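Local coordinates for xanthomonas outer protein D (Xanthomonas euvesicatoria, PDB 2OIX) that is a type III secreted virulence effector of the Ulp1 cysteine protease family that removes SUMO from proteins, caught here as the catalytic fragment of an inactive mutant, at residues 28-33 and 62-67; 36-41 and 67-72; 73-78 and 93-98; 124-129 and 163-168. The protein carries 1 engineered substitution. All coordinates share one frame; numbering follows the deposited sequence.

Contact 1: 28-33 and 62-67; sequences HLLHFA and PPIVFL
Four backbone hydrogen bonds join Leu29, His31 and Ala33 to Ile64 and Phe66 in a short parallel ladder. Ile64 N donates to Leu29 O and Phe66 N to His31 O. In return His31 N reaches Ile64 O, and Ala33 N closes the ladder on Phe66 O at 2.8 Å. Weaker CA-H...O contacts lie between these bonds, among them Val65 CA to His31 O at 3.3 Å.

The apolar contacts divide between the two faces of the sheet. On one face the Phe32 and Phe66 side chains run side by side in the same direction, with CD1 of Phe32 3.6 Å from CD2 of Phe66; their ring planes stand 54° apart. Leu30 CD2 comes to the edge of the Phe66 ring, 3.7 Å from CE2. Helix 136-153 packs over this face through Ile144, Leu147 and Ala148. On the other face the His31 ring, swung anti to its own N (chi1 -179°), lies beside Val65 with CG1 in its plane at the edge, while Leu56 of helix 46-57 backs it.

The backbone N-H and C=O groups facing across are thus paired, while aromatic and aliphatic side chains on one face, and His31 with Val65 on the other, fit the edge strand between the two helices.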
loop_
_atom_site.group_PDB
_atom_site.type_symbol
_atom_site.label_atom_id
_atom_site.label_comp_id
_atom_site.label_asym_id
_atom_site.label_seq_id
_atom_site.Cartn_x
_atom_site.Cartn_y
_atom_site.Cartn_z
ATOM N N HIS A 28 -11.886 9.097 6.062
ATOM C CA HIS A 28 -12.118 9.597 4.704
ATOM C C HIS A 28 -10.846 10.076 4.006
ATOM O O HIS A 28 -10.889 10.370 2.799
ATOM C CB HIS A 28 -13.163 10.700 4.698
ATOM C CG HIS A 28 -12.758 11.906 5.471
ATOM N ND1 HIS A 28 -12.762 11.933 6.846
ATOM C CD2 HIS A 28 -12.307 13.114 5.068
ATOM C CE1 HIS A 28 -12.343 13.116 7.256
ATOM N NE2 HIS A 28 -12.075 13.852 6.197
ATOM N N LEU A 29 -9.749 10.211 4.748
ATOM C CA LEU A 29 -8.446 10.569 4.119
ATOM C C LEU A 29 -7.791 9.362 3.441
ATOM O O LEU A 29 -6.860 9.524 2.662
ATOM C CB LEU A 29 -7.444 11.159 5.117
ATOM C CG LEU A 29 -7.802 12.321 6.048
ATOM C CD1 LEU A 29 -6.567 12.706 6.872
ATOM C CD2 LEU A 29 -8.292 13.466 5.224
ATOM N N LEU A 30 -8.260 8.159 3.758
ATOM C CA LEU A 30 -7.566 6.912 3.345
ATOM C C LEU A 30 -8.164 6.302 2.097
ATOM O O LEU A 30 -9.402 6.270 1.952
ATOM C CB LEU A 30 -7.664 5.853 4.448
ATOM C CG LEU A 30 -7.209 6.246 5.856
ATOM C CD1 LEU A 30 -7.535 5.165 6.876
ATOM C CD2 LEU A 30 -5.740 6.526 5.873
ATOM N N HIS A 31 -7.298 5.805 1.207
ATOM C CA HIS A 31 -7.748 4.967 0.071
ATOM C C HIS A 31 -6.879 3.696 -0.026
ATOM O O HIS A 31 -5.659 3.802 -0.186
ATOM C CB HIS A 31 -7.686 5.730 -1.242
ATOM C CG HIS A 31 -8.150 4.925 -2.418
ATOM N ND1 HIS A 31 -9.483 4.694 -2.675
ATOM C CD2 HIS A 31 -7.457 4.272 -3.387
ATOM C CE1 HIS A 31 -9.597 3.944 -3.758
ATOM N NE2 HIS A 31 -8.381 3.664 -4.203
ATOM N N PHE A 32 -7.501 2.521 0.127
ATOM C CA PHE A 32 -6.793 1.255 -0.026
ATOM C C PHE A 32 -6.918 0.813 -1.463
ATOM O O PHE A 32 -8.009 0.427 -1.951
ATOM C CB PHE A 32 -7.340 0.194 0.957
ATOM C CG PHE A 32 -7.348 0.665 2.378
ATOM C CD1 PHE A 32 -6.217 1.277 2.929
ATOM C CD2 PHE A 32 -8.485 0.514 3.170
ATOM C CE1 PHE A 32 -6.214 1.721 4.246
ATOM C CE2 PHE A 32 -8.488 0.971 4.505
ATOM C CZ PHE A 32 -7.341 1.575 5.039
ATOM N N ALA A 33 -5.830 0.950 -2.195
ATOM C CA ALA A 33 -5.938 0.578 -3.599
ATOM C C ALA A 33 -6.018 -0.931 -3.826
ATOM O O ALA A 33 -5.506 -1.779 -3.038
ATOM C CB ALA A 33 -4.841 1.213 -4.460
ATOM N N PRO A 62 -9.283 9.952 -2.264
ATOM C CA PRO A 62 -8.654 10.485 -1.048
ATOM C C PRO A 62 -7.126 10.578 -1.107
ATOM O O PRO A 62 -6.491 9.853 -1.873
ATOM C CB PRO A 62 -9.075 9.498 0.016
ATOM C CG PRO A 62 -10.381 8.923 -0.519
ATOM C CD PRO A 62 -10.142 8.795 -1.967
ATOM N N PRO A 63 -6.539 11.490 -0.318
ATOM C CA PRO A 63 -5.145 11.863 -0.556
ATOM C C PRO A 63 -4.081 10.953 0.066
ATOM O O PRO A 63 -2.903 11.100 -0.257
ATOM C CB PRO A 63 -5.089 13.275 0.053
ATOM C CG PRO A 63 -5.963 13.060 1.331
ATOM C CD PRO A 63 -7.146 12.313 0.748
ATOM N N ILE A 64 -4.465 10.014 0.927
ATOM C CA ILE A 64 -3.471 9.092 1.521
ATOM C C ILE A 64 -3.765 7.706 0.956
ATOM O O ILE A 64 -4.719 7.096 1.310
ATOM C CB ILE A 64 -3.466 9.081 3.046
ATOM C CG1 ILE A 64 -3.070 10.453 3.585
ATOM C CG2 ILE A 64 -2.445 8.055 3.564
ATOM C CD1 ILE A 64 -3.134 10.634 5.052
ATOM N N VAL A 65 -2.932 7.233 0.049
ATOM C CA VAL A 65 -3.276 6.060 -0.749
ATOM C C VAL A 65 -2.255 4.975 -0.480
ATOM O O VAL A 65 -1.016 5.247 -0.585
ATOM C CB VAL A 65 -3.243 6.433 -2.255
ATOM C CG1 VAL A 65 -3.642 5.265 -3.123
ATOM C CG2 VAL A 65 -4.217 7.596 -2.527
ATOM N N PHE A 66 -2.754 3.783 -0.103
ATOM C CA PHE A 66 -1.979 2.555 0.086
ATOM C C PHE A 66 -2.021 1.694 -1.156
ATOM O O PHE A 66 -3.090 1.166 -1.517
ATOM C CB PHE A 66 -2.534 1.775 1.317
ATOM C CG PHE A 66 -2.501 2.603 2.539
ATOM C CD1 PHE A 66 -1.422 2.493 3.432
ATOM C CD2 PHE A 66 -3.499 3.590 2.765
ATOM C CE1 PHE A 66 -1.336 3.359 4.564
ATOM C CE2 PHE A 66 -3.433 4.410 3.883
ATOM C CZ PHE A 66 -2.356 4.269 4.803
ATOM N N LEU A 67 -0.862 1.523 -1.791
ATOM C CA LEU A 67 -0.775 0.824 -3.070
ATOM C C LEU A 67 0.043 -0.428 -2.918
ATOM O O LEU A 67 1.274 -0.354 -2.749
ATOM C CB LEU A 67 -0.070 1.705 -4.104
ATOM C CG LEU A 67 -0.744 3.083 -4.327
ATOM C CD1 LEU A 67 0.211 4.228 -4.113
ATOM C CD2 LEU A 67 -1.314 3.198 -5.707
#

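Contact 2: 36-41 and 67-72; sequences QVVTML and LPINQP
Thr39 OG1 is held by two partners: it bonds to Ser35 O one helical turn back, and a water sits 2.8 Å from it. The same water donates to Asn70 O at 2.9 Å, making a one-molecule bridge from helix 35-40 to strand 64-71. The contact lies within a beta-alpha-beta crossover, since this helix follows strand 30-32 in the chain and helix 46-57 comes next before the chain enters the parallel strand 64-71. Helix and strand pass 7.8 Å apart between axes, their directions 73° from each other, so only a small patch can meet.

Val38 supplies most of the helix's share of that patch. Its CB approaches Pro68 O at 3.6 Å, and its two methyls lie about equally near that carbonyl oxygen. One of them, CG2, lies beside the backbone N of Val38 and faces Leu67, 3.8 Å from CD2, with Pro68 CD a little farther off. Ala33, just after strand 30-32, packs on Val38 as well. The polar bridge starts from the exposed Thr39, whereas Val38, Leu67 and Ile69 are buried. With CG1 anti to its backbone N (chi1 -178°), Val38 sends its other methyl across the Ile69 side chain at about a right angle, CG1 lying 3.7 Å from Ile69 CD1.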
loop_
_atom_site.group_PDB
_atom_site.type_symbol
_atom_site.label_atom_id
_atom_site.label_comp_id
_atom_site.label_asym_id
_atom_site.label_seq_id
_atom_site.Cartn_x
_atom_site.Cartn_y
_atom_site.Cartn_z
ATOM N N GLN A 36 -4.632 -4.923 -8.506
ATOM C CA GLN A 36 -4.698 -5.180 -9.918
ATOM C C GLN A 36 -4.813 -3.840 -10.618
ATOM O O GLN A 36 -4.272 -3.668 -11.678
ATOM C CB GLN A 36 -5.892 -6.057 -10.260
ATOM C CG GLN A 36 -5.764 -7.462 -9.704
ATOM C CD GLN A 36 -6.798 -8.417 -10.243
ATOM O OE1 GLN A 36 -6.702 -8.851 -11.364
ATOM N NE2 GLN A 36 -7.743 -8.816 -9.401
ATOM N N VAL A 37 -5.541 -2.906 -9.995
ATOM C CA VAL A 37 -5.596 -1.548 -10.502
ATOM C C VAL A 37 -4.218 -0.907 -10.465
ATOM O O VAL A 37 -3.876 -0.144 -11.395
ATOM C CB VAL A 37 -6.657 -0.685 -9.806
ATOM C CG1 VAL A 37 -6.645 0.780 -10.355
ATOM C CG2 VAL A 37 -8.070 -1.295 -10.021
ATOM N N VAL A 38 -3.451 -1.157 -9.381
ATOM C CA VAL A 38 -2.047 -0.664 -9.322
ATOM C C VAL A 38 -1.228 -1.171 -10.559
ATOM O O VAL A 38 -0.552 -0.405 -11.259
ATOM C CB VAL A 38 -1.348 -1.046 -7.954
ATOM C CG1 VAL A 38 0.042 -0.478 -7.948
ATOM C CG2 VAL A 38 -2.111 -0.397 -6.824
ATOM N N THR A 39 -1.320 -2.459 -10.832
ATOM C CA THR A 39 -0.620 -3.094 -11.941
ATOM C C THR A 39 -1.005 -2.420 -13.279
ATOM O O THR A 39 -0.167 -2.166 -14.142
ATOM C CB THR A 39 -0.920 -4.614 -11.936
ATOM O OG1 THR A 39 -0.460 -5.184 -10.697
ATOM C CG2 THR A 39 -0.252 -5.332 -13.118
ATOM N N MET A 40 -2.276 -2.077 -13.416
ATOM C CA MET A 40 -2.792 -1.470 -14.626
ATOM C C MET A 40 -2.254 -0.068 -14.974
ATOM O O MET A 40 -2.354 0.354 -16.127
ATOM C CB MET A 40 -4.309 -1.435 -14.564
ATOM C CG MET A 40 -4.997 -2.744 -14.955
ATOM S SD MET A 40 -6.693 -2.566 -14.370
ATOM C CE MET A 40 -7.198 -1.092 -15.306
ATOM N N LEU A 41 -1.694 0.655 -13.999
ATOM C CA LEU A 41 -1.041 1.954 -14.299
ATOM C C LEU A 41 0.024 1.792 -15.403
ATOM O O LEU A 41 0.266 2.706 -16.224
ATOM C CB LEU A 41 -0.426 2.562 -13.023
ATOM C CG LEU A 41 -1.337 3.044 -11.876
ATOM C CD1 LEU A 41 -0.486 3.300 -10.609
ATOM C CD2 LEU A 41 -2.189 4.276 -12.215
ATOM N N LEU A 67 -0.862 1.523 -1.791
ATOM C CA LEU A 67 -0.775 0.824 -3.070
ATOM C C LEU A 67 0.043 -0.428 -2.918
ATOM O O LEU A 67 1.274 -0.354 -2.749
ATOM C CB LEU A 67 -0.070 1.705 -4.104
ATOM C CG LEU A 67 -0.744 3.083 -4.327
ATOM C CD1 LEU A 67 0.211 4.228 -4.113
ATOM C CD2 LEU A 67 -1.314 3.198 -5.707
ATOM N N PRO A 68 -0.629 -1.592 -2.904
ATOM C CA PRO A 68 0.124 -2.847 -2.817
ATOM C C PRO A 68 0.802 -3.042 -4.191
ATOM O O PRO A 68 0.161 -2.878 -5.236
ATOM C CB PRO A 68 -0.944 -3.896 -2.532
ATOM C CG PRO A 68 -2.203 -3.080 -2.073
ATOM C CD PRO A 68 -2.089 -1.824 -2.943
ATOM N N ILE A 69 2.097 -3.344 -4.159
ATOM C CA ILE A 69 2.910 -3.534 -5.356
ATOM C C ILE A 69 3.160 -5.051 -5.527
ATOM O O ILE A 69 3.874 -5.616 -4.746
ATOM C CB ILE A 69 4.233 -2.755 -5.240
ATOM C CG1 ILE A 69 4.002 -1.254 -4.939
ATOM C CG2 ILE A 69 5.074 -2.903 -6.523
ATOM C CD1 ILE A 69 3.146 -0.516 -5.899
ATOM N N ASN A 70 2.563 -5.668 -6.544
ATOM C CA ASN A 70 2.677 -7.088 -6.818
ATOM C C ASN A 70 3.782 -7.381 -7.809
ATOM O O ASN A 70 3.735 -6.915 -8.928
ATOM C CB ASN A 70 1.339 -7.620 -7.383
ATOM C CG ASN A 70 1.263 -9.115 -7.397
ATOM O OD1 ASN A 70 2.104 -9.814 -6.817
ATOM N ND2 ASN A 70 0.216 -9.628 -8.013
ATOM N N GLN A 71 4.768 -8.157 -7.398
ATOM C CA GLN A 71 5.625 -8.799 -8.365
ATOM C C GLN A 71 5.014 -10.197 -8.558
ATOM O O GLN A 71 5.100 -11.028 -7.663
ATOM C CB GLN A 71 7.089 -8.857 -7.901
ATOM C CG GLN A 71 8.061 -9.215 -9.031
ATOM C CD GLN A 71 9.545 -9.333 -8.605
ATOM O OE1 GLN A 71 10.319 -10.010 -9.272
ATOM N NE2 GLN A 71 9.930 -8.675 -7.531
ATOM N N PRO A 72 4.350 -10.419 -9.708
ATOM C CA PRO A 72 3.434 -11.548 -9.918
ATOM C C PRO A 72 4.071 -12.890 -9.577
ATOM O O PRO A 72 5.158 -13.202 -10.080
ATOM C CB PRO A 72 3.113 -11.461 -11.408
ATOM C CG PRO A 72 3.286 -10.012 -11.746
ATOM C CD PRO A 72 4.448 -9.559 -10.906
HETATM O O HOH W 1 2.335 -5.243 -10.884
#

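Contact 3: 73-78 and 93-98; sequences NAHWSL and HYDSMA
His75 NE2 gives its hydrogen to Asp95 OD2 over 2.7 Å, a bond of 166° that lies in the plane of the imidazole. The pair spans the open end of the hairpin formed by strands 75-82 and 90-94, an arrangement consistent with the histidine and aspartate of the Ulp1-family catalytic triad. The engineered Ala136, at the start of helix 136-153, touches His75.

Ring and carboxylate are turned 38° apart, and His75 NE2 meets OD2 from above the carboxylate plane. From the opposite face of that plane Met97 N donates to the same oxygen at 2.8 Å, forming an Asx turn; with two donors on OD2 the carboxylate's rotation is probably fixed. The Met97 chain, bent at its last torsion (chi3 -90°), puts CE over the His75 ring, 3.6 Å from its centroid and near the ring normal. The imidazole is thus held by a bond at its edge and a CH-pi contact on one face. Gln104 of helix 102-114 touches both His75 and Asp95.

Farther out, Ser77 OG and His93 NE2 share a hydrogen bond of 2.8 Å, and OG also takes one from Gln104 NE2. Next along the hairpin, Leu78 and Tyr94 form an antiparallel hydrogen-bonded pair: Leu78 N reaches Tyr94 O at 3.0 Å, and Tyr94 N reaches Leu78 O at 2.8 Å. Beside it the two side chains point the same way, Leu78 CD2 resting 4.0 Å from Tyr94 CD2.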
loop_
_atom_site.group_PDB
_atom_site.type_symbol
_atom_site.label_atom_id
_atom_site.label_comp_id
_atom_site.label_asym_id
_atom_site.label_seq_id
_atom_site.Cartn_x
_atom_site.Cartn_y
_atom_site.Cartn_z
ATOM N N ASN A 73 3.401 -13.636 -8.694
ATOM C CA ASN A 73 3.886 -14.916 -8.154
ATOM C C ASN A 73 5.289 -14.857 -7.576
ATOM O O ASN A 73 5.994 -15.872 -7.542
ATOM C CB ASN A 73 3.836 -16.026 -9.211
ATOM C CG ASN A 73 2.516 -16.089 -9.922
ATOM O OD1 ASN A 73 2.206 -15.227 -10.749
ATOM N ND2 ASN A 73 1.728 -17.121 -9.617
ATOM N N ALA A 74 5.701 -13.679 -7.125
ATOM C CA ALA A 74 7.072 -13.513 -6.659
ATOM C C ALA A 74 7.162 -12.802 -5.303
ATOM O O ALA A 74 7.827 -13.296 -4.384
ATOM C CB ALA A 74 7.938 -12.781 -7.732
ATOM N N HIS A 75 6.495 -11.657 -5.162
ATOM C CA HIS A 75 6.753 -10.804 -4.005
ATOM C C HIS A 75 5.709 -9.704 -3.885
ATOM O O HIS A 75 5.068 -9.378 -4.878
ATOM C CB HIS A 75 8.161 -10.196 -4.146
ATOM C CG HIS A 75 8.629 -9.432 -2.949
ATOM N ND1 HIS A 75 8.532 -9.917 -1.666
ATOM C CD2 HIS A 75 9.232 -8.220 -2.846
ATOM C CE1 HIS A 75 9.051 -9.039 -0.827
ATOM N NE2 HIS A 75 9.485 -8.002 -1.519
ATOM N N TRP A 76 5.509 -9.191 -2.664
ATOM C CA TRP A 76 4.671 -8.006 -2.408
ATOM C C TRP A 76 5.459 -6.918 -1.656
ATOM O O TRP A 76 6.236 -7.216 -0.756
ATOM C CB TRP A 76 3.500 -8.313 -1.492
ATOM C CG TRP A 76 2.381 -9.140 -2.080
ATOM C CD1 TRP A 76 2.173 -10.473 -1.896
ATOM C CD2 TRP A 76 1.338 -8.675 -2.923
ATOM N NE1 TRP A 76 1.042 -10.893 -2.594
ATOM C CE2 TRP A 76 0.501 -9.796 -3.218
ATOM C CE3 TRP A 76 1.007 -7.411 -3.455
ATOM C CZ2 TRP A 76 -0.633 -9.690 -4.013
ATOM C CZ3 TRP A 76 -0.145 -7.314 -4.271
ATOM C CH2 TRP A 76 -0.936 -8.445 -4.536
ATOM N N SER A 77 5.171 -5.656 -1.950
ATOM C CA SER A 77 5.639 -4.582 -1.089
ATOM C C SER A 77 4.532 -3.495 -1.065
ATOM O O SER A 77 3.461 -3.647 -1.697
ATOM C CB SER A 77 6.954 -4.045 -1.597
ATOM O OG SER A 77 6.725 -3.499 -2.882
ATOM N N LEU A 78 4.798 -2.413 -0.346
ATOM C CA LEU A 78 3.808 -1.405 -0.130
ATOM C C LEU A 78 4.341 -0.039 -0.491
ATOM O O LEU A 78 5.411 0.409 0.029
ATOM C CB LEU A 78 3.405 -1.374 1.315
ATOM C CG LEU A 78 2.420 -0.271 1.728
ATOM C CD1 LEU A 78 1.091 -0.393 0.927
ATOM C CD2 LEU A 78 2.196 -0.262 3.273
ATOM N N HIS A 93 8.121 3.787 0.304
ATOM C CA HIS A 93 8.132 2.373 -0.105
ATOM C C HIS A 93 8.680 1.444 0.970
ATOM O O HIS A 93 9.800 1.662 1.477
ATOM C CB HIS A 93 8.904 2.242 -1.447
ATOM C CG HIS A 93 8.857 0.852 -2.026
ATOM N ND1 HIS A 93 9.989 0.148 -2.379
ATOM C CD2 HIS A 93 7.807 0.044 -2.323
ATOM C CE1 HIS A 93 9.647 -1.048 -2.831
ATOM N NE2 HIS A 93 8.328 -1.145 -2.792
ATOM N N TYR A 94 7.902 0.412 1.319
ATOM C CA TYR A 94 8.239 -0.581 2.352
ATOM C C TYR A 94 8.376 -1.946 1.676
ATOM O O TYR A 94 7.427 -2.453 1.050
ATOM C CB TYR A 94 7.177 -0.644 3.454
ATOM C CG TYR A 94 6.800 0.723 4.100
ATOM C CD1 TYR A 94 7.436 1.138 5.262
ATOM C CD2 TYR A 94 5.769 1.518 3.601
ATOM C CE1 TYR A 94 7.113 2.336 5.903
ATOM C CE2 TYR A 94 5.413 2.753 4.226
ATOM C CZ TYR A 94 6.098 3.137 5.406
ATOM O OH TYR A 94 5.793 4.313 6.045
ATOM N N ASP A 95 9.577 -2.486 1.756
ATOM C CA ASP A 95 9.859 -3.816 1.210
ATOM C C ASP A 95 10.468 -4.698 2.290
ATOM O O ASP A 95 11.488 -4.356 2.879
ATOM C CB ASP A 95 10.788 -3.653 -0.005
ATOM C CG ASP A 95 11.061 -4.981 -0.733
ATOM O OD1 ASP A 95 11.575 -4.933 -1.871
ATOM O OD2 ASP A 95 10.802 -6.075 -0.181
ATOM N N SER A 96 9.858 -5.846 2.556
ATOM C CA SER A 96 10.247 -6.617 3.658
ATOM C C SER A 96 11.319 -7.643 3.268
ATOM O O SER A 96 11.788 -8.453 4.126
ATOM C CB SER A 96 9.001 -7.306 4.172
ATOM O OG SER A 96 8.441 -8.150 3.178
ATOM N N MET A 97 11.677 -7.669 1.981
ATOM C CA MET A 97 12.579 -8.697 1.442
ATOM C C MET A 97 13.973 -8.417 1.926
ATOM O O MET A 97 14.485 -7.316 1.729
ATOM C CB MET A 97 12.575 -8.739 -0.091
ATOM C CG MET A 97 13.293 -9.990 -0.677
ATOM S SD MET A 97 13.364 -10.035 -2.503
ATOM C CE MET A 97 11.822 -10.911 -2.848
ATOM N N ALA A 98 14.568 -9.429 2.548
ATOM C CA ALA A 98 15.898 -9.367 3.167
ATOM C C ALA A 98 16.994 -8.882 2.209
ATOM O O ALA A 98 17.737 -7.941 2.521
ATOM C CB ALA A 98 16.264 -10.729 3.745
HETATM O O HOH W 2 7.141 -6.549 1.716
#

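Contact 4: 124-129 and 163-168; sequences EMPIAI and DLTDIE
Ile127 and Leu164 lie side by side and point the same way, toward the interior, with CG1 of Ile127 4.0 Å from CB of Leu164. Ile167 reaches the same isoleucine from a different direction, its side chain crossing obliquely so that CD1 comes 3.8 Å from Ile127 CG1. Its CG1 sits between the backbone N and the carbonyl carbon (chi1 69°), a placement that brings Ile167 CG1 within 3.6 Å of Ala128 CB. Tyr94 of the neighbouring strand touches both Ile127 and Leu164, while Leu147 and Thr142 of helix 136-153 pack on Leu164 and Ile167.

Both segments are mostly irregular here: 124-129 runs off the outermost strand 123-125, and the loop segment 163-168 makes a type I beta turn from Leu164 to Ile167. A single backbone bridge links them. Leu164 N donates to Pro126 O at 3.3 Å, and Ala128 N donates to Leu164 O at 3.1 Å. That carbonyl oxygen has a second donor in Ile167 N, which closes the turn; the two N-H groups arrive from opposite faces of the carbonyl plane, with Ala128 N 37° out of it.

Nearer solvent, Pro126 crosses Asp163 at about a right angle, its CG 3.7 Å from OD1. Its CB meets Thr165 OG1. With CG of Asp163 opposite its backbone N (chi1 -167°), OD1 comes to the N-H of Thr165 and accepts from it at 2.9 Å in an Asx turn.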
loop_
_atom_site.group_PDB
_atom_site.type_symbol
_atom_site.label_atom_id
_atom_site.label_comp_id
_atom_site.label_asym_id
_atom_site.label_seq_id
_atom_site.Cartn_x
_atom_site.Cartn_y
_atom_site.Cartn_z
ATOM N N GLU A 124 12.813 5.091 0.567
ATOM C CA GLU A 124 12.871 3.664 0.891
ATOM C C GLU A 124 12.851 3.482 2.410
ATOM O O GLU A 124 13.848 3.753 3.086
ATOM C CB GLU A 124 14.130 3.006 0.302
ATOM C CG GLU A 124 14.097 1.481 0.303
ATOM C CD GLU A 124 13.039 0.877 -0.667
ATOM O OE1 GLU A 124 12.635 1.545 -1.642
ATOM O OE2 GLU A 124 12.627 -0.272 -0.441
ATOM N N MET A 125 11.738 2.973 2.937
ATOM C CA MET A 125 11.494 2.965 4.382
ATOM C C MET A 125 11.742 1.632 5.034
ATOM O O MET A 125 11.529 0.597 4.413
ATOM C CB MET A 125 10.058 3.378 4.663
ATOM C CG MET A 125 9.717 4.744 4.125
ATOM S SD MET A 125 10.432 6.038 5.101
ATOM C CE MET A 125 9.448 5.999 6.601
ATOM N N PRO A 126 12.199 1.656 6.305
ATOM C CA PRO A 126 12.334 0.407 7.042
ATOM C C PRO A 126 10.982 -0.199 7.445
ATOM O O PRO A 126 10.026 0.500 7.897
ATOM C CB PRO A 126 13.163 0.798 8.268
ATOM C CG PRO A 126 12.847 2.252 8.509
ATOM C CD PRO A 126 12.594 2.835 7.112
ATOM N N ILE A 127 10.931 -1.516 7.265
ATOM C CA ILE A 127 9.813 -2.337 7.665
ATOM C C ILE A 127 10.409 -3.646 8.187
ATOM O O ILE A 127 11.457 -4.079 7.710
ATOM C CB ILE A 127 8.878 -2.605 6.485
ATOM C CG1 ILE A 127 7.658 -3.419 6.919
ATOM C CG2 ILE A 127 9.656 -3.278 5.326
ATOM C CD1 ILE A 127 6.453 -3.228 6.015
ATOM N N ALA A 128 9.746 -4.255 9.163
ATOM C CA ALA A 128 10.175 -5.564 9.664
ATOM C C ALA A 128 10.595 -6.442 8.473
ATOM O O ALA A 128 9.891 -6.483 7.447
ATOM C CB ALA A 128 9.054 -6.222 10.451
ATOM N N ILE A 129 11.744 -7.115 8.604
ATOM C CA ILE A 129 12.246 -7.970 7.535
ATOM C C ILE A 129 11.651 -9.383 7.629
ATOM O O ILE A 129 11.762 -10.063 8.677
ATOM C CB ILE A 129 13.822 -7.993 7.481
ATOM C CG1 ILE A 129 14.327 -6.726 6.770
ATOM C CG2 ILE A 129 14.339 -9.244 6.754
ATOM C CD1 ILE A 129 15.859 -6.520 6.817
ATOM N N ASP A 163 7.286 4.946 10.541
ATOM C CA ASP A 163 8.296 3.883 10.711
ATOM C C ASP A 163 7.566 2.585 10.951
ATOM O O ASP A 163 6.711 2.521 11.818
ATOM C CB ASP A 163 9.221 4.194 11.914
ATOM C CG ASP A 163 10.478 3.307 11.972
ATOM O OD1 ASP A 163 10.512 2.217 11.400
ATOM O OD2 ASP A 163 11.471 3.709 12.632
ATOM N N LEU A 164 7.938 1.540 10.215
ATOM C CA LEU A 164 7.323 0.207 10.373
ATOM C C LEU A 164 8.343 -0.875 10.729
ATOM O O LEU A 164 8.058 -2.072 10.575
ATOM C CB LEU A 164 6.544 -0.191 9.091
ATOM C CG LEU A 164 5.264 0.611 8.739
ATOM C CD1 LEU A 164 4.552 0.086 7.438
ATOM C CD2 LEU A 164 4.290 0.531 9.940
ATOM N N THR A 165 9.518 -0.457 11.204
ATOM C CA THR A 165 10.632 -1.352 11.548
ATOM C C THR A 165 10.164 -2.463 12.487
ATOM O O THR A 165 10.509 -3.638 12.316
ATOM C CB THR A 165 11.809 -0.555 12.181
ATOM O OG1 THR A 165 12.175 0.543 11.334
ATOM C CG2 THR A 165 13.017 -1.413 12.369
ATOM N N ASP A 166 9.312 -2.096 13.438
ATOM C CA ASP A 166 8.916 -3.011 14.516
ATOM C C ASP A 166 7.622 -3.813 14.320
ATOM O O ASP A 166 7.122 -4.393 15.279
ATOM C CB ASP A 166 8.833 -2.218 15.821
ATOM C CG ASP A 166 10.199 -1.699 16.274
ATOM O OD1 ASP A 166 11.162 -2.512 16.329
ATOM O OD2 ASP A 166 10.313 -0.485 16.599
ATOM N N ILE A 167 7.049 -3.829 13.120
ATOM C CA ILE A 167 5.786 -4.563 12.953
ATOM C C ILE A 167 5.966 -6.078 13.132
ATOM O O ILE A 167 7.062 -6.615 12.989
ATOM C CB ILE A 167 5.010 -4.244 11.639
ATOM C CG1 ILE A 167 5.740 -4.787 10.398
ATOM C CG2 ILE A 167 4.725 -2.737 11.533
ATOM C CD1 ILE A 167 4.876 -4.857 9.129
ATOM N N GLU A 168 4.873 -6.747 13.467
ATOM C CA GLU A 168 4.893 -8.172 13.695
ATOM C C GLU A 168 3.652 -8.706 12.997
ATOM O O GLU A 168 2.559 -8.711 13.576
ATOM C CB GLU A 168 4.887 -8.479 15.196
ATOM C CG GLU A 168 6.077 -7.903 15.989
ATOM C CD GLU A 168 5.848 -7.898 17.513
ATOM O OE1 GLU A 168 5.091 -7.028 18.015
ATOM O OE2 GLU A 168 6.427 -8.768 18.221
#

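How the contacts relate
Contact 1 joins the outermost strand 30-32 to strand 64-71, contact 2 lays a helix on that strand, contact 3 pairs 75-82 with 90-94, and contact 4 lies at the other edge, where the chain leaves strand 123-125. Contacts 1 and 2 share Leu67, and both belong to the crossover that joins strand 30-32 to strand 64-71. A four-bond parallel ladder orders contact 1; contact 3 has one antiparallel pair beside side-chain bonds, contact 2 a water bridge and contact 4 a loop pair. Contacts 2 and 3 are the buried ones; contacts 1 and 4 are partly exposed. Buried side-chain polarity is concentrated in contact 3, whose His93 bonds to Glu124 of contact 4.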